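Side-chain contacts in tyrosine--tRNA ligase (Pyrococcus horikoshii, PDB 2CYC), which binds L-tyrosine and, as a class I aminoacyl-tRNA synthetase, is expected to activate it with ATP and transfer it to tRNA(Tyr): residues G51-A56 with H224-L229; G101-I106 with V116-A121; S122-K127 with I176-V181; Y295-E300 with A344-N349. All coordinates share one frame; numbering follows the deposited sequence.

Contact 1 of 4, residues G51-A56 with H224-L229; sequences GLMAGA and HLLLGL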
loop_
_atom_site.group_PDB
_atom_site.type_symbol
_atom_site.label_atom_id
_atom_site.label_comp_id
_atom_site.label_asym_id
_atom_site.label_seq_id
_atom_site.Cartn_x
_atom_site.Cartn_y
_atom_site.Cartn_z
ATOM N N GLY A 51 -19.968 16.071 -14.742
ATOM C CA GLY A 51 -20.786 17.061 -14.075
ATOM C C GLY A 51 -22.274 16.777 -14.018
ATOM O O GLY A 51 -22.855 16.735 -12.926
ATOM N N LEU A 52 -22.893 16.567 -15.181
ATOM C CA LEU A 52 -24.337 16.343 -15.248
ATOM C C LEU A 52 -24.869 15.057 -14.629
ATOM O O LEU A 52 -25.834 15.094 -13.873
ATOM C CB LEU A 52 -24.825 16.457 -16.701
ATOM C CG LEU A 52 -24.382 17.743 -17.407
ATOM C CD1 LEU A 52 -25.260 17.958 -18.629
ATOM C CD2 LEU A 52 -24.489 18.945 -16.456
ATOM N N MET A 53 -24.258 13.922 -14.938
ATOM C CA MET A 53 -24.745 12.667 -14.386
ATOM C C MET A 53 -24.514 12.600 -12.876
ATOM O O MET A 53 -25.412 12.228 -12.125
ATOM C CB MET A 53 -24.082 11.492 -15.105
ATOM C CG MET A 53 -24.337 11.505 -16.618
ATOM S SD MET A 53 -26.096 11.270 -17.066
ATOM C CE MET A 53 -26.650 12.959 -17.232
ATOM N N ALA A 54 -23.320 12.961 -12.424
ATOM C CA ALA A 54 -23.046 12.953 -10.985
ATOM C C ALA A 54 -23.927 14.013 -10.313
ATOM O O ALA A 54 -24.489 13.788 -9.248
ATOM C CB ALA A 54 -21.574 13.262 -10.724
ATOM N N GLY A 55 -24.041 15.168 -10.958
ATOM C CA GLY A 55 -24.842 16.252 -10.424
ATOM C C GLY A 55 -26.289 15.857 -10.278
ATOM O O GLY A 55 -26.919 16.166 -9.263
ATOM N N ALA A 56 -26.824 15.177 -11.291
ATOM C CA ALA A 56 -28.210 14.723 -11.240
ATOM C C ALA A 56 -28.425 13.786 -10.044
ATOM O O ALA A 56 -29.390 13.939 -9.301
ATOM C CB ALA A 56 -28.571 14.013 -12.528
ATOM N N HIS A 224 -25.045 5.729 -15.169
ATOM C CA HIS A 224 -24.726 5.467 -16.563
ATOM C C HIS A 224 -23.550 6.318 -17.055
ATOM O O HIS A 224 -23.411 7.488 -16.681
ATOM C CB HIS A 224 -25.978 5.755 -17.404
ATOM C CG HIS A 224 -25.769 5.627 -18.881
ATOM N ND1 HIS A 224 -25.692 4.409 -19.521
ATOM C CD2 HIS A 224 -25.643 6.569 -19.846
ATOM C CE1 HIS A 224 -25.533 4.606 -20.819
ATOM N NE2 HIS A 224 -25.501 5.908 -21.041
ATOM N N LEU A 225 -22.698 5.720 -17.882
ATOM C CA LEU A 225 -21.565 6.447 -18.443
ATOM C C LEU A 225 -21.949 6.985 -19.825
ATOM O O LEU A 225 -22.176 6.216 -20.753
ATOM C CB LEU A 225 -20.353 5.522 -18.570
ATOM C CG LEU A 225 -19.831 4.846 -17.298
ATOM C CD1 LEU A 225 -18.656 3.933 -17.668
ATOM C CD2 LEU A 225 -19.390 5.906 -16.285
ATOM N N LEU A 226 -22.048 8.303 -19.968
ATOM C CA LEU A 226 -22.393 8.870 -21.269
ATOM C C LEU A 226 -21.271 8.587 -22.275
ATOM O O LEU A 226 -20.088 8.698 -21.953
ATOM C CB LEU A 226 -22.613 10.387 -21.166
ATOM C CG LEU A 226 -23.812 10.907 -20.362
ATOM C CD1 LEU A 226 -23.782 12.436 -20.365
ATOM C CD2 LEU A 226 -25.115 10.405 -20.975
ATOM N N LEU A 227 -21.655 8.226 -23.492
ATOM C CA LEU A 227 -20.699 7.943 -24.559
ATOM C C LEU A 227 -20.115 9.214 -25.149
ATOM O O LEU A 227 -20.746 10.273 -25.116
ATOM C CB LEU A 227 -21.380 7.176 -25.691
ATOM C CG LEU A 227 -21.851 5.758 -25.388
ATOM C CD1 LEU A 227 -22.656 5.226 -26.566
ATOM C CD2 LEU A 227 -20.639 4.868 -25.088
ATOM N N GLY A 228 -18.897 9.108 -25.674
ATOM C CA GLY A 228 -18.287 10.244 -26.335
ATOM C C GLY A 228 -19.037 10.364 -27.661
ATOM O O GLY A 228 -19.713 9.423 -28.066
ATOM N N LEU A 229 -18.917 11.495 -28.350
ATOM C CA LEU A 229 -19.635 11.695 -29.607
ATOM C C LEU A 229 -18.956 11.129 -30.855
ATOM O O LEU A 229 -19.549 11.130 -31.931
ATOM C CB LEU A 229 -19.895 13.189 -29.809
ATOM C CG LEU A 229 -20.718 13.851 -28.699
ATOM C CD1 LEU A 229 -20.753 15.360 -28.889
ATOM C CD2 LEU A 229 -22.123 13.268 -28.694
#
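M53 reaches out from its helix to meet L226, and these two side chains make most of a small, mainly apolar contact. M53 starts beside its own backbone N, with CG anti to the carbonyl carbon (chi1 -58°). Two further bends then fold the chain back on itself, with chi2 at -65° and chi3 at 95°, so the middle of the side chain rather than its methyl end does the touching. M53 CG lies 3.8 Å from L226 CG, and M53 SD sits over the same branch point, 4.0 Å from L226 CG. The two side chains cross at about a right angle. As a result the leucine fork meets both bent atoms: L226 CD1 is 3.9 Å from M53 CG, while L226 CD2 is 4.1 Å from M53 SD. H224 touches M53 through its backbone, its O standing 4.1 Å from M53 CG with no hydrogen bond between them. Its imidazole is engaged with helix 288-297, where NE2 is hydrogen-bonded to D291 and the ring stacks on Y295. The contact illustrates how a bent methionine packs along a branched leucine. Behind it, helix 48-63 packs A54 against I38 and F40 of the central parallel strands of the class I nucleotide-binding fold. Segment 224-229 runs on from strand 214-223, and backbone bonding between L226 and M252 ties it to the KMSKS region. Helix 288-297 also packs here, its I296 touching both M53 and L226.

Contact 2 of 4, residues G101-I106 with V116-A121; sequences GMEKSI and VEFVLA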
loop_
_atom_site.group_PDB
_atom_site.type_symbol
_atom_site.label_atom_id
_atom_site.label_comp_id
_atom_site.label_asym_id
_atom_site.label_seq_id
_atom_site.Cartn_x
_atom_site.Cartn_y
_atom_site.Cartn_z
ATOM N N GLY A 101 -16.608 23.974 -10.568
ATOM C CA GLY A 101 -17.217 23.415 -11.762
ATOM C C GLY A 101 -18.302 22.426 -11.357
ATOM O O GLY A 101 -19.370 22.379 -11.960
ATOM N N MET A 102 -18.031 21.632 -10.324
ATOM C CA MET A 102 -19.006 20.656 -9.834
ATOM C C MET A 102 -20.182 21.343 -9.158
ATOM O O MET A 102 -21.331 20.926 -9.324
ATOM C CB MET A 102 -18.348 19.686 -8.845
ATOM C CG MET A 102 -17.539 18.596 -9.512
ATOM S SD MET A 102 -18.577 17.535 -10.552
ATOM C CE MET A 102 -18.013 17.972 -12.065
ATOM N N GLU A 103 -19.893 22.390 -8.386
ATOM C CA GLU A 103 -20.947 23.132 -7.705
ATOM C C GLU A 103 -21.966 23.633 -8.728
ATOM O O GLU A 103 -23.173 23.506 -8.522
ATOM C CB GLU A 103 -20.362 24.318 -6.923
ATOM C CG GLU A 103 -19.769 23.942 -5.576
ATOM C CD GLU A 103 -18.952 25.064 -4.930
ATOM O OE1 GLU A 103 -18.739 25.004 -3.704
ATOM O OE2 GLU A 103 -18.509 25.990 -5.634
ATOM N N LYS A 104 -21.483 24.187 -9.835
ATOM C CA LYS A 104 -22.389 24.696 -10.857
ATOM C C LYS A 104 -23.099 23.575 -11.619
ATOM O O LYS A 104 -24.227 23.751 -12.073
ATOM C CB LYS A 104 -21.639 25.607 -11.828
ATOM C CG LYS A 104 -20.957 26.798 -11.146
ATOM C CD LYS A 104 -21.925 27.653 -10.324
ATOM C CE LYS A 104 -21.154 28.627 -9.429
ATOM N NZ LYS A 104 -22.030 29.482 -8.564
ATOM N N SER A 105 -22.447 22.424 -11.758
ATOM C CA SER A 105 -23.071 21.302 -12.451
ATOM C C SER A 105 -24.218 20.774 -11.599
ATOM O O SER A 105 -25.294 20.481 -12.105
ATOM C CB SER A 105 -22.057 20.187 -12.699
ATOM O OG SER A 105 -21.098 20.585 -13.661
ATOM N N ILE A 106 -23.974 20.656 -10.297
ATOM C CA ILE A 106 -24.990 20.178 -9.365
ATOM C C ILE A 106 -26.182 21.137 -9.414
ATOM O O ILE A 106 -27.339 20.727 -9.435
ATOM C CB ILE A 106 -24.423 20.129 -7.927
ATOM C CG1 ILE A 106 -23.370 19.020 -7.833
ATOM C CG2 ILE A 106 -25.543 19.910 -6.920
ATOM C CD1 ILE A 106 -22.506 19.099 -6.604
ATOM N N VAL A 116 -23.818 20.530 -0.242
ATOM C CA VAL A 116 -22.932 19.445 -0.633
ATOM C C VAL A 116 -21.584 19.643 0.067
ATOM O O VAL A 116 -21.018 20.730 0.035
ATOM C CB VAL A 116 -22.703 19.426 -2.171
ATOM C CG1 VAL A 116 -21.664 18.378 -2.528
ATOM C CG2 VAL A 116 -24.016 19.134 -2.903
ATOM N N GLU A 117 -21.094 18.603 0.728
ATOM C CA GLU A 117 -19.799 18.667 1.395
ATOM C C GLU A 117 -18.715 18.481 0.332
ATOM O O GLU A 117 -18.875 17.669 -0.590
ATOM C CB GLU A 117 -19.680 17.548 2.447
ATOM C CG GLU A 117 -20.660 17.699 3.607
ATOM C CD GLU A 117 -20.786 16.445 4.455
ATOM O OE1 GLU A 117 -21.297 16.553 5.590
ATOM O OE2 GLU A 117 -20.394 15.351 3.989
ATOM N N PHE A 118 -17.639 19.255 0.442
ATOM C CA PHE A 118 -16.514 19.145 -0.471
ATOM C C PHE A 118 -15.285 18.813 0.377
ATOM O O PHE A 118 -14.915 19.563 1.277
ATOM C CB PHE A 118 -16.314 20.441 -1.268
ATOM C CG PHE A 118 -17.279 20.595 -2.410
ATOM C CD1 PHE A 118 -18.562 21.100 -2.197
ATOM C CD2 PHE A 118 -16.926 20.176 -3.693
ATOM C CE1 PHE A 118 -19.479 21.180 -3.243
ATOM C CE2 PHE A 118 -17.833 20.252 -4.751
ATOM C CZ PHE A 118 -19.110 20.752 -4.529
ATOM N N VAL A 119 -14.669 17.673 0.087
ATOM C CA VAL A 119 -13.507 17.195 0.837
ATOM C C VAL A 119 -12.303 16.912 -0.060
ATOM O O VAL A 119 -12.401 16.156 -1.026
ATOM C CB VAL A 119 -13.876 15.890 1.605
ATOM C CG1 VAL A 119 -12.640 15.230 2.177
ATOM C CG2 VAL A 119 -14.866 16.207 2.730
ATOM N N LEU A 120 -11.170 17.533 0.252
ATOM C CA LEU A 120 -9.939 17.288 -0.493
ATOM C C LEU A 120 -9.406 15.993 0.133
ATOM O O LEU A 120 -9.221 15.937 1.347
ATOM C CB LEU A 120 -8.951 18.439 -0.269
ATOM C CG LEU A 120 -7.672 18.427 -1.117
ATOM C CD1 LEU A 120 -8.041 18.402 -2.599
ATOM C CD2 LEU A 120 -6.818 19.654 -0.796
ATOM N N ALA A 121 -9.160 14.959 -0.672
ATOM C CA ALA A 121 -8.695 13.670 -0.128
ATOM C C ALA A 121 -7.584 13.779 0.907
ATOM O O ALA A 121 -7.632 13.115 1.945
ATOM C CB ALA A 121 -8.247 12.725 -1.263
#
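F118 is the bump of this contact, and E103, M102 and I106 form the hollow that receives it. Segment 101-106 runs at 155° to strand 117-120, nearly antiparallel, with the axes 11.2 Å apart at their closest. The phenylalanine ring bridges that gap, its CG set beside the backbone N and anti to the carbonyl carbon (chi1 -78°), which points the ring at the helix. M102 CB meets the rim near the ring plane, 4.2 Å from F118 CE2. E103 comes at a slant, its CG 3.4 Å from F118 CZ, and I106 CD1 closes in on the same atom, also obliquely, at 4.3 Å. Beside the ring V116 and I106 meet tip to tip, V116 CG2 lying 4.0 Å from I106 CD1. V116 and F118, two residues apart, both point toward the helix, as expected where a helix covers a sheet in a beta-alpha-beta crossover, here the one from strand 69-72 to strand 117-120. Cutting F118 back to an alanine is likely to open a gap between M102, E103 and I106 and take the aromatic partner from K99. The chemistry is mixed rather than purely oily. E103 turns its carboxylate plane 80° from the ring, and its OE1 forms a salt bridge with K99. Since K99 also makes a cation-pi contact with F118, ring and carboxylate probably share in stabilising one lysine charge at the border of the apolar packing.

Contact 3 of 4, residues S122-K127 with I176-V181; sequences SEILEK and IFYQGV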
loop_
_atom_site.group_PDB
_atom_site.type_symbol
_atom_site.label_atom_id
_atom_site.label_comp_id
_atom_site.label_asym_id
_atom_site.label_seq_id
_atom_site.Cartn_x
_atom_site.Cartn_y
_atom_site.Cartn_z
ATOM N N SER A 122 -6.584 14.607 0.634
ATOM C CA SER A 122 -5.472 14.744 1.569
ATOM C C SER A 122 -5.912 15.100 2.995
ATOM O O SER A 122 -5.165 14.870 3.947
ATOM C CB SER A 122 -4.454 15.766 1.035
ATOM O OG SER A 122 -5.080 16.974 0.657
ATOM N N GLU A 123 -7.122 15.642 3.145
ATOM C CA GLU A 123 -7.637 15.978 4.468
ATOM C C GLU A 123 -7.685 14.699 5.306
ATOM O O GLU A 123 -7.429 14.732 6.512
ATOM C CB GLU A 123 -9.053 16.578 4.383
ATOM C CG GLU A 123 -9.178 17.881 3.578
ATOM C CD GLU A 123 -10.626 18.389 3.484
ATOM O OE1 GLU A 123 -10.930 19.200 2.573
ATOM O OE2 GLU A 123 -11.458 17.979 4.327
ATOM N N ILE A 124 -8.024 13.568 4.684
ATOM C CA ILE A 124 -8.052 12.323 5.445
ATOM C C ILE A 124 -6.780 11.506 5.233
ATOM O O ILE A 124 -6.352 10.797 6.138
ATOM C CB ILE A 124 -9.293 11.428 5.109
ATOM C CG1 ILE A 124 -9.213 10.900 3.674
ATOM C CG2 ILE A 124 -10.584 12.227 5.311
ATOM C CD1 ILE A 124 -10.345 9.912 3.320
ATOM N N LEU A 125 -6.161 11.603 4.059
ATOM C CA LEU A 125 -4.943 10.820 3.794
ATOM C C LEU A 125 -3.758 11.242 4.674
ATOM O O LEU A 125 -2.822 10.470 4.889
ATOM C CB LEU A 125 -4.556 10.905 2.309
ATOM C CG LEU A 125 -5.691 10.642 1.312
ATOM C CD1 LEU A 125 -5.178 10.807 -0.128
ATOM C CD2 LEU A 125 -6.248 9.243 1.528
ATOM N N GLU A 126 -3.810 12.466 5.186
ATOM C CA GLU A 126 -2.762 12.977 6.066
ATOM C C GLU A 126 -2.921 12.411 7.476
ATOM O O GLU A 126 -2.237 12.825 8.407
ATOM C CB GLU A 126 -2.794 14.516 6.091
ATOM C CG GLU A 126 -2.051 15.133 4.906
ATOM C CD GLU A 126 -2.397 16.591 4.652
ATOM O OE1 GLU A 126 -2.881 17.272 5.586
ATOM O OE2 GLU A 126 -2.171 17.053 3.509
ATOM N N LYS A 127 -3.820 11.447 7.631
ATOM C CA LYS A 127 -4.038 10.830 8.933
ATOM C C LYS A 127 -3.588 9.371 8.937
ATOM O O LYS A 127 -4.046 8.573 8.125
ATOM C CB LYS A 127 -5.516 10.933 9.306
ATOM C CG LYS A 127 -5.962 12.361 9.534
ATOM C CD LYS A 127 -7.425 12.435 9.911
ATOM C CE LYS A 127 -7.726 13.748 10.612
ATOM N NZ LYS A 127 -7.215 14.924 9.845
ATOM N N ILE A 176 -14.049 5.011 1.564
ATOM C CA ILE A 176 -15.443 4.760 1.879
ATOM C C ILE A 176 -15.659 4.541 3.374
ATOM O O ILE A 176 -16.478 5.215 4.007
ATOM C CB ILE A 176 -15.982 3.525 1.086
ATOM C CG1 ILE A 176 -16.122 3.893 -0.398
ATOM C CG2 ILE A 176 -17.318 3.055 1.677
ATOM C CD1 ILE A 176 -16.380 2.714 -1.327
ATOM N N PHE A 177 -14.910 3.612 3.947
ATOM C CA PHE A 177 -15.084 3.307 5.357
ATOM C C PHE A 177 -14.611 4.386 6.307
ATOM O O PHE A 177 -15.243 4.623 7.330
ATOM C CB PHE A 177 -14.433 1.959 5.658
ATOM C CG PHE A 177 -15.119 0.827 4.959
ATOM C CD1 PHE A 177 -16.352 0.357 5.422
ATOM C CD2 PHE A 177 -14.604 0.309 3.777
ATOM C CE1 PHE A 177 -17.067 -0.610 4.707
ATOM C CE2 PHE A 177 -15.312 -0.660 3.050
ATOM C CZ PHE A 177 -16.548 -1.117 3.517
ATOM N N TYR A 178 -13.526 5.069 5.955
ATOM C CA TYR A 178 -13.013 6.118 6.819
ATOM C C TYR A 178 -13.995 7.281 6.975
ATOM O O TYR A 178 -14.082 7.880 8.043
ATOM C CB TYR A 178 -11.692 6.658 6.285
ATOM C CG TYR A 178 -10.974 7.505 7.302
ATOM C CD1 TYR A 178 -10.257 6.913 8.342
ATOM C CD2 TYR A 178 -11.026 8.896 7.240
ATOM C CE1 TYR A 178 -9.602 7.685 9.290
ATOM C CE2 TYR A 178 -10.379 9.678 8.180
ATOM C CZ TYR A 178 -9.665 9.063 9.199
ATOM O OH TYR A 178 -8.988 9.829 10.107
ATOM N N GLN A 179 -14.727 7.606 5.912
ATOM C CA GLN A 179 -15.698 8.700 5.963
ATOM C C GLN A 179 -17.097 8.218 6.382
ATOM O O GLN A 179 -18.041 9.006 6.401
ATOM C CB GLN A 179 -15.789 9.387 4.591
ATOM C CG GLN A 179 -14.443 9.853 4.025
ATOM C CD GLN A 179 -14.569 10.471 2.643
ATOM O OE1 GLN A 179 -14.835 11.674 2.496
ATOM N NE2 GLN A 179 -14.390 9.648 1.617
ATOM N N GLY A 180 -17.220 6.933 6.710
ATOM C CA GLY A 180 -18.502 6.369 7.111
ATOM C C GLY A 180 -19.530 6.374 5.989
ATOM O O GLY A 180 -20.729 6.509 6.234
ATOM N N VAL A 181 -19.072 6.211 4.751
ATOM C CA VAL A 181 -19.972 6.230 3.601
ATOM C C VAL A 181 -20.915 5.020 3.498
ATOM O O VAL A 181 -20.465 3.875 3.452
ATOM C CB VAL A 181 -19.153 6.369 2.287
ATOM C CG1 VAL A 181 -20.066 6.304 1.081
ATOM C CG2 VAL A 181 -18.392 7.693 2.296
#
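Where I124 and K127 meet Y178, a surface contact joins the short helix 122-125 to the C-terminal end of helix 164-178, beside the tyrosine pocket. Y178 carries it. With CG anti to the backbone N (chi1 -167°), the ring is thrown across to the other segment. I124 slides past it in the opposite direction and slantwise to the ring, its CB 3.7 Å from Y178 CE2 and its CG2 3.8 Å from the same atom. The isoleucine holds CG1 between its backbone N and carbonyl carbon (chi1 67°), which carries CD1 over to Q179 CG, 4.2 Å away. K127 crosses the phenol at about a right angle, its aliphatic chain passing the hydroxyl without a hydrogen bond. The hydroxyl itself is hydrogen-bonded to D129 in the next helix, for which K127 is the N-cap residue. A leucine in place of Y178 would probably leave D129 without this hydroxyl and I124 without the flat ring beside it. G180 ends the longer helix in a Schellman motif. The Q179 amide is held at both ends, NE2 by the backbone O of the tyrosine-binding D175 and OE1 by R69. The chemistry therefore divides in two: the apolar flank of I124 and the ring join the helices, while hydrogen bonds to D129, D175 and R69 fix the polar ends around them.

Contact 4 of 4, residues Y295-E300 with A344-N349; sequences YIIFRE and AEYLIN
Y346 lays its ring against I297 and I296, and these three residues bury most of the surface in the contact. I297 CG1 stands over the centre of one ring face, 3.6 Å from the centroid of the Y346 ring and only 13° off the normal, a well-formed CH-pi contact. The two side chains slide past each other in opposite directions, and the terminal I297 CD1 follows toward the root of the ring, 4.0 Å from Y346 CG. For the tyrosine, having CG anti to the backbone N (chi1 173°) sends the ring away from its own helix and over the end of helix 288-297. I296 comes at a slant, its CG2 3.9 Å from Y346 CE2. The same methyl, I296 CG2, reaches L347 CD1 at 4.3 Å, and L347 CD1 in turn lies in the ring plane, at the edge. At its far end the phenol is linked to the backbone through water. This water donates to I296 O at 2.9 Å and stands 3.2 Å from Y346 OH. I296 O also accepts from the backbone N of R299, so one carbonyl at the end of the helix serves two partners. Y346 exemplifies an aromatic residue that packs with its face and bonds through its hydroxyl. Around it, I296 continues to L52 of helix 48-63, and I297 touches F305 of strand 305-307. On helix 336-350, A344 and I348 pack against helix 267-276, through L274 and I270 respectively.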
loop_
_atom_site.group_PDB
_atom_site.type_symbol
_atom_site.label_atom_id
_atom_site.label_comp_id
_atom_site.label_asym_id
_atom_site.label_seq_id
_atom_site.Cartn_x
_atom_site.Cartn_y
_atom_site.Cartn_z
ATOM N N TYR A 295 -30.457 10.081 -21.366
ATOM C CA TYR A 295 -29.986 10.369 -20.014
ATOM C C TYR A 295 -29.923 11.822 -19.551
ATOM O O TYR A 295 -29.877 12.082 -18.354
ATOM C CB TYR A 295 -28.638 9.687 -19.810
ATOM C CG TYR A 295 -28.792 8.190 -19.756
ATOM C CD1 TYR A 295 -29.135 7.551 -18.564
ATOM C CD2 TYR A 295 -28.661 7.411 -20.913
ATOM C CE1 TYR A 295 -29.346 6.169 -18.522
ATOM C CE2 TYR A 295 -28.873 6.031 -20.884
ATOM C CZ TYR A 295 -29.214 5.418 -19.686
ATOM O OH TYR A 295 -29.425 4.057 -19.651
ATOM N N ILE A 296 -29.918 12.765 -20.484
ATOM C CA ILE A 296 -29.889 14.170 -20.101
ATOM C C ILE A 296 -31.274 14.783 -20.299
ATOM O O ILE A 296 -31.966 15.114 -19.329
ATOM C CB ILE A 296 -28.835 14.973 -20.925
ATOM C CG1 ILE A 296 -27.428 14.408 -20.665
ATOM C CG2 ILE A 296 -28.877 16.450 -20.536
ATOM C CD1 ILE A 296 -26.297 15.172 -21.359
ATOM N N ILE A 297 -31.696 14.891 -21.555
ATOM C CA ILE A 297 -32.987 15.494 -21.880
ATOM C C ILE A 297 -34.205 14.809 -21.240
ATOM O O ILE A 297 -35.107 15.488 -20.752
ATOM C CB ILE A 297 -33.154 15.584 -23.416
ATOM C CG1 ILE A 297 -32.006 16.437 -23.985
ATOM C CG2 ILE A 297 -34.515 16.190 -23.769
ATOM C CD1 ILE A 297 -31.979 16.566 -25.504
ATOM N N PHE A 298 -34.238 13.479 -21.236
ATOM C CA PHE A 298 -35.356 12.767 -20.616
ATOM C C PHE A 298 -34.946 12.161 -19.281
ATOM O O PHE A 298 -35.389 11.069 -18.917
ATOM C CB PHE A 298 -35.901 11.663 -21.540
ATOM C CG PHE A 298 -36.595 12.196 -22.749
ATOM C CD1 PHE A 298 -35.891 12.434 -23.925
ATOM C CD2 PHE A 298 -37.936 12.565 -22.683
ATOM C CE1 PHE A 298 -36.507 13.040 -25.014
ATOM C CE2 PHE A 298 -38.561 13.173 -23.765
ATOM C CZ PHE A 298 -37.843 13.414 -24.933
ATOM N N ARG A 299 -34.077 12.868 -18.565
ATOM C CA ARG A 299 -33.630 12.401 -17.265
ATOM C C ARG A 299 -34.877 12.204 -16.420
ATOM O O ARG A 299 -35.013 11.212 -15.720
ATOM C CB ARG A 299 -32.723 13.433 -16.602
ATOM C CG ARG A 299 -32.267 13.002 -15.231
ATOM C CD ARG A 299 -31.226 13.944 -14.730
ATOM N NE ARG A 299 -31.775 15.253 -14.410
ATOM C CZ ARG A 299 -32.226 15.593 -13.208
ATOM N NH1 ARG A 299 -32.199 14.715 -12.215
ATOM N NH2 ARG A 299 -32.673 16.823 -12.994
ATOM N N GLU A 300 -35.782 13.168 -16.500
ATOM C CA GLU A 300 -37.035 13.095 -15.770
ATOM C C GLU A 300 -38.179 13.201 -16.765
ATOM O O GLU A 300 -38.343 14.220 -17.432
ATOM C CB GLU A 300 -37.130 14.226 -14.749
ATOM C CG GLU A 300 -35.993 14.231 -13.732
ATOM C CD GLU A 300 -36.241 15.192 -12.587
ATOM O OE1 GLU A 300 -35.396 15.265 -11.668
ATOM O OE2 GLU A 300 -37.284 15.874 -12.605
ATOM N N ALA A 344 -28.267 20.325 -29.395
ATOM C CA ALA A 344 -27.301 21.401 -29.180
ATOM C C ALA A 344 -27.926 22.597 -28.446
ATOM O O ALA A 344 -27.372 23.094 -27.450
ATOM C CB ALA A 344 -26.725 21.865 -30.514
ATOM N N GLU A 345 -29.071 23.063 -28.944
ATOM C CA GLU A 345 -29.757 24.205 -28.337
ATOM C C GLU A 345 -30.182 23.888 -26.915
ATOM O O GLU A 345 -30.060 24.731 -26.021
ATOM C CB GLU A 345 -30.978 24.613 -29.175
ATOM C CG GLU A 345 -30.612 25.210 -30.533
ATOM C CD GLU A 345 -29.583 26.316 -30.411
ATOM O OE1 GLU A 345 -29.787 27.218 -29.568
ATOM O OE2 GLU A 345 -28.573 26.284 -31.154
ATOM N N TYR A 346 -30.687 22.675 -26.700
ATOM C CA TYR A 346 -31.086 22.266 -25.355
ATOM C C TYR A 346 -29.866 22.367 -24.418
ATOM O O TYR A 346 -29.950 22.895 -23.311
ATOM C CB TYR A 346 -31.588 20.818 -25.363
ATOM C CG TYR A 346 -31.868 20.281 -23.975
ATOM C CD1 TYR A 346 -33.150 20.342 -23.420
ATOM C CD2 TYR A 346 -30.840 19.758 -23.196
ATOM C CE1 TYR A 346 -33.394 19.896 -22.119
ATOM C CE2 TYR A 346 -31.070 19.312 -21.898
ATOM C CZ TYR A 346 -32.340 19.383 -21.365
ATOM O OH TYR A 346 -32.540 18.949 -20.074
ATOM N N LEU A 347 -28.733 21.844 -24.875
ATOM C CA LEU A 347 -27.495 21.866 -24.088
ATOM C C LEU A 347 -26.997 23.302 -23.857
ATOM O O LEU A 347 -26.546 23.657 -22.763
ATOM C CB LEU A 347 -26.426 21.045 -24.813
ATOM C CG LEU A 347 -26.031 19.657 -24.292
ATOM C CD1 LEU A 347 -27.171 18.988 -23.596
ATOM C CD2 LEU A 347 -25.517 18.813 -25.448
ATOM N N ILE A 348 -27.091 24.131 -24.889
ATOM C CA ILE A 348 -26.651 25.514 -24.783
ATOM C C ILE A 348 -27.440 26.233 -23.696
ATOM O O ILE A 348 -26.874 26.970 -22.881
ATOM C CB ILE A 348 -26.835 26.248 -26.125
ATOM C CG1 ILE A 348 -25.795 25.744 -27.126
ATOM C CG2 ILE A 348 -26.735 27.761 -25.925
ATOM C CD1 ILE A 348 -25.999 26.283 -28.542
ATOM N N ASN A 349 -28.747 26.000 -23.669
ATOM C CA ASN A 349 -29.592 26.647 -22.679
ATOM C C ASN A 349 -29.421 26.056 -21.300
ATOM O O ASN A 349 -29.391 26.782 -20.304
ATOM C CB ASN A 349 -31.059 26.590 -23.110
ATOM C CG ASN A 349 -31.329 27.457 -24.324
ATOM O OD1 ASN A 349 -30.880 28.607 -24.385
ATOM N ND2 ASN A 349 -32.061 26.921 -25.295
HETATM O O HOH W 1 -31.381 17.375 -17.544
#

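How the contacts relate
Helix 48-63 links three of the four contacts: it supplies one side of contact 1, takes M102 and I106 of contact 2 against its G51 and G55, and meets Y295 and R299 of contact 4. The centres of contacts 1 and 4 lie 12 Å apart, those of contacts 1 and 2 about 16 Å. Contact 3 follows contact 2 directly, strand 117-120 running into helix 122-125, and its centre lies about 35 Å from that of contact 4, on the opposite side of the chain's centre. Along the sequence, contacts 2 and 3 fall between the two halves of contact 1, and contact 4 comes last. Together they connect the nucleotide-binding fold that holds the tyrosine to the helices that follow the KMSKS region.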